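PDB 2BYC: blue-light receptor of the BLUF-family, which probably senses blue light through a bound flavin, as BLUF-family photoreceptors do, and binds flavin mononucleotide. Local coordinates for residues R11-L16 with G47-Q52. Numbering follows the deposited sequence.
With FMN (flavin mononucleotide), chain C.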
loop_
_atom_site.group_PDB
_atom_site.type_symbol
_atom_site.label_atom_id
_atom_site.label_comp_id
_atom_site.label_asym_id
_atom_site.label_seq_id
_atom_site.Cartn_x
_atom_site.Cartn_y
_atom_site.Cartn_z
ATOM N N ARG A 11 -5.151 5.638 3.731
ATOM C CA ARG A 11 -5.873 6.077 2.538
ATOM C C ARG A 11 -5.497 7.520 2.431
ATOM O O ARG A 11 -5.362 8.186 3.474
ATOM C CB ARG A 11 -7.366 6.000 2.834
ATOM C CG ARG A 11 -8.225 6.208 1.632
ATOM C CD ARG A 11 -9.710 5.988 1.954
ATOM N NE ARG A 11 -10.212 7.098 2.729
ATOM C CZ ARG A 11 -10.982 8.063 2.241
ATOM N NH1 ARG A 11 -11.383 8.022 0.973
ATOM N NH2 ARG A 11 -11.375 9.051 3.037
ATOM N N SER A 12 -5.267 7.993 1.198
ATOM C CA SER A 12 -5.021 9.429 0.923
ATOM C C SER A 12 -5.690 9.818 -0.322
ATOM O O SER A 12 -6.062 8.961 -1.113
ATOM C CB SER A 12 -3.544 9.757 0.779
ATOM O OG SER A 12 -2.982 9.085 -0.298
ATOM N N ARG A 13 -5.870 11.130 -0.487
ATOM C CA ARG A 13 -6.329 11.696 -1.748
ATOM C C ARG A 13 -5.189 11.982 -2.651
ATOM O O ARG A 13 -4.224 12.650 -2.277
ATOM C CB ARG A 13 -6.979 13.050 -1.525
ATOM C CG ARG A 13 -8.417 12.987 -1.365
ATOM C CD ARG A 13 -9.128 13.714 -2.501
ATOM N NE ARG A 13 -10.508 13.220 -2.572
ATOM C CZ ARG A 13 -11.333 13.462 -3.582
ATOM N NH1 ARG A 13 -10.909 14.200 -4.622
ATOM N NH2 ARG A 13 -12.557 12.931 -3.564
ATOM N N VAL A 14 -5.343 11.526 -3.869
ATOM C CA VAL A 14 -4.366 11.769 -4.914
ATOM C C VAL A 14 -4.152 13.250 -5.169
ATOM O O VAL A 14 -5.088 14.002 -5.208
ATOM C CB VAL A 14 -4.823 11.062 -6.163
ATOM C CG1 VAL A 14 -4.235 11.646 -7.366
ATOM C CG2 VAL A 14 -4.437 9.599 -6.030
ATOM N N ARG A 15 -2.909 13.665 -5.309
ATOM C CA ARG A 15 -2.674 15.020 -5.661
ATOM C C ARG A 15 -1.528 15.110 -6.673
ATOM O O ARG A 15 -0.438 15.662 -6.404
ATOM C CB ARG A 15 -2.418 15.826 -4.409
ATOM C CG ARG A 15 -2.610 17.267 -4.644
ATOM C CD ARG A 15 -1.634 18.018 -3.786
ATOM N NE ARG A 15 -1.980 19.418 -3.752
ATOM C CZ ARG A 15 -1.529 20.279 -2.851
ATOM N NH1 ARG A 15 -0.687 19.868 -1.883
ATOM N NH2 ARG A 15 -1.913 21.555 -2.951
ATOM N N LEU A 16 -1.808 14.569 -7.856
ATOM C CA LEU A 16 -0.786 14.285 -8.880
ATOM C C LEU A 16 -0.805 15.306 -10.028
ATOM O O LEU A 16 -1.825 15.505 -10.645
ATOM C CB LEU A 16 -1.083 12.915 -9.462
ATOM C CG LEU A 16 -1.069 11.718 -8.529
ATOM C CD1 LEU A 16 -1.145 10.508 -9.401
ATOM C CD2 LEU A 16 0.233 11.744 -7.805
ATOM N N GLY A 47 -7.134 6.569 -9.245
ATOM C CA GLY A 47 -7.242 7.850 -9.893
ATOM C C GLY A 47 -7.682 8.957 -8.951
ATOM O O GLY A 47 -7.546 10.117 -9.283
ATOM N N VAL A 48 -8.207 8.609 -7.788
ATOM C CA VAL A 48 -8.717 9.634 -6.864
ATOM C C VAL A 48 -8.100 9.543 -5.485
ATOM O O VAL A 48 -7.872 10.552 -4.844
ATOM C CB VAL A 48 -10.252 9.502 -6.739
ATOM C CG1 VAL A 48 -10.889 10.565 -5.862
ATOM C CG2 VAL A 48 -10.876 9.528 -8.147
ATOM N N HIS A 49 -7.885 8.316 -5.037
ATOM C CA HIS A 49 -7.416 8.009 -3.682
ATOM C C HIS A 49 -6.250 7.032 -3.871
ATOM O O HIS A 49 -6.198 6.400 -4.888
ATOM C CB HIS A 49 -8.498 7.282 -2.928
ATOM C CG HIS A 49 -9.589 8.196 -2.471
ATOM N ND1 HIS A 49 -9.357 9.215 -1.563
ATOM C CD2 HIS A 49 -10.873 8.325 -2.862
ATOM C CE1 HIS A 49 -10.479 9.882 -1.362
ATOM N NE2 HIS A 49 -11.415 9.353 -2.132
ATOM N N PHE A 50 -5.285 7.001 -2.959
ATOM C CA PHE A 50 -4.331 5.842 -2.850
ATOM C C PHE A 50 -4.730 5.151 -1.594
ATOM O O PHE A 50 -5.189 5.797 -0.625
ATOM C CB PHE A 50 -2.961 6.405 -2.535
ATOM C CG PHE A 50 -2.253 7.047 -3.689
ATOM C CD1 PHE A 50 -1.853 8.395 -3.636
ATOM C CD2 PHE A 50 -1.956 6.334 -4.828
ATOM C CE1 PHE A 50 -1.121 8.971 -4.719
ATOM C CE2 PHE A 50 -1.268 6.916 -5.887
ATOM C CZ PHE A 50 -0.838 8.251 -5.800
ATOM N N VAL A 51 -4.592 3.827 -1.606
ATOM C CA VAL A 51 -4.647 3.030 -0.371
ATOM C C VAL A 51 -3.312 2.325 -0.396
ATOM O O VAL A 51 -2.963 1.725 -1.363
ATOM C CB VAL A 51 -5.863 2.066 -0.337
ATOM C CG1 VAL A 51 -5.771 1.186 0.873
ATOM C CG2 VAL A 51 -7.218 2.920 -0.221
ATOM N N GLN A 52 -2.525 2.518 0.659
ATOM C CA GLN A 52 -1.218 1.878 0.748
ATOM C C GLN A 52 -1.117 0.986 1.983
ATOM O O GLN A 52 -1.558 1.369 3.041
ATOM C CB GLN A 52 -0.064 2.898 0.644
ATOM C CG GLN A 52 1.213 2.152 0.475
ATOM C CD GLN A 52 2.395 3.056 0.346
ATOM O OE1 GLN A 52 2.455 4.150 0.914
ATOM N NE2 GLN A 52 3.350 2.604 -0.405
HETATM N N1 FMN C . 8.483 6.081 -0.931
HETATM C C2 FMN C . 9.049 4.904 -0.496
HETATM O O2 FMN C . 10.290 4.828 -0.334
HETATM N N3 FMN C . 8.290 3.809 -0.242
HETATM C C4 FMN C . 6.963 3.916 -0.464
HETATM O O4 FMN C . 6.273 2.988 -0.188
HETATM C C4A FMN C . 6.367 5.101 -0.908
HETATM N N5 FMN C . 4.999 5.161 -1.116
HETATM C C5A FMN C . 4.378 6.364 -1.482
HETATM C C6 FMN C . 3.014 6.441 -1.652
HETATM C C7 FMN C . 2.368 7.609 -2.083
HETATM C C7M FMN C . 0.836 7.701 -2.111
HETATM C C8 FMN C . 3.141 8.728 -2.311
HETATM C C8M FMN C . 2.527 10.059 -2.712
HETATM C C9 FMN C . 4.522 8.671 -2.131
HETATM C C9A FMN C . 5.149 7.460 -1.706
HETATM N N10 FMN C . 6.550 7.378 -1.534
HETATM C C10 FMN C . 7.135 6.190 -1.114
HETATM C "C1'" FMN C . 7.473 8.422 -2.066
HETATM C "C2'" FMN C . 8.111 8.959 -0.807
HETATM O "O2'" FMN C . 7.179 9.921 -0.405
HETATM C "C3'" FMN C . 9.521 9.554 -0.963
HETATM O "O3'" FMN C . 9.416 10.774 -1.627
HETATM C "C4'" FMN C . 10.552 8.707 -1.691
HETATM O "O4'" FMN C . 10.970 7.536 -0.957
HETATM C "C5'" FMN C . 11.812 9.546 -1.920
HETATM O "O5'" FMN C . 12.004 10.082 -3.230
HETATM P P FMN C . 13.496 10.624 -3.464
HETATM O O1P FMN C . 13.716 11.062 -4.921
HETATM O O2P FMN C . 13.609 11.815 -2.522
HETATM O O3P FMN C . 14.330 9.438 -3.046
HETATM O O HOH W 1 -8.126 13.030 -6.081
#
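With CG turned anti to its carbonyl carbon (chi1 -76°), the Phe50 ring swings between Val14 and the flavin, and Val14 CG2 lies over one ring face in a CH-pi contact, 3.7 Å from the Phe50 centroid. The flavin methyl C7M covers the opposite face, 3.2 Å from Phe50 CD1, while Ser12 OG sits at the ring edge in plane, hydrogen-bonded to His74. How an antiparallel pair serves two faces is plain here, for on the other face of the sheet Arg11 bends at chi3 (73°) and lays NH1 over the His49 ring, 3.1 Å from His49 CE1. Arg13 crosses the same ring with its guanidinium at 85° and takes Val48 CG1 over a guanidinium face. Ser12 and Phe50 form the hydrogen-bonded pair between non-hydrogen-bonded Arg11-Val51 and Arg13-His49, with Ser12 N 2.9 Å from Phe50 O and Phe50 N 2.8 Å from Ser12 O. Gln52 NE2 donates to flavin N5 (3.1 Å) and O4, and with Phe50 it makes this part of the BLUF-domain sheet a flavin-pocket wall. Strand 5-14 pairs antiparallel with 49-55 on one side and 74-75 and 77-84 on the other, strand 40-45 flanks 49-55, and Leu16 reaches helix 19-37.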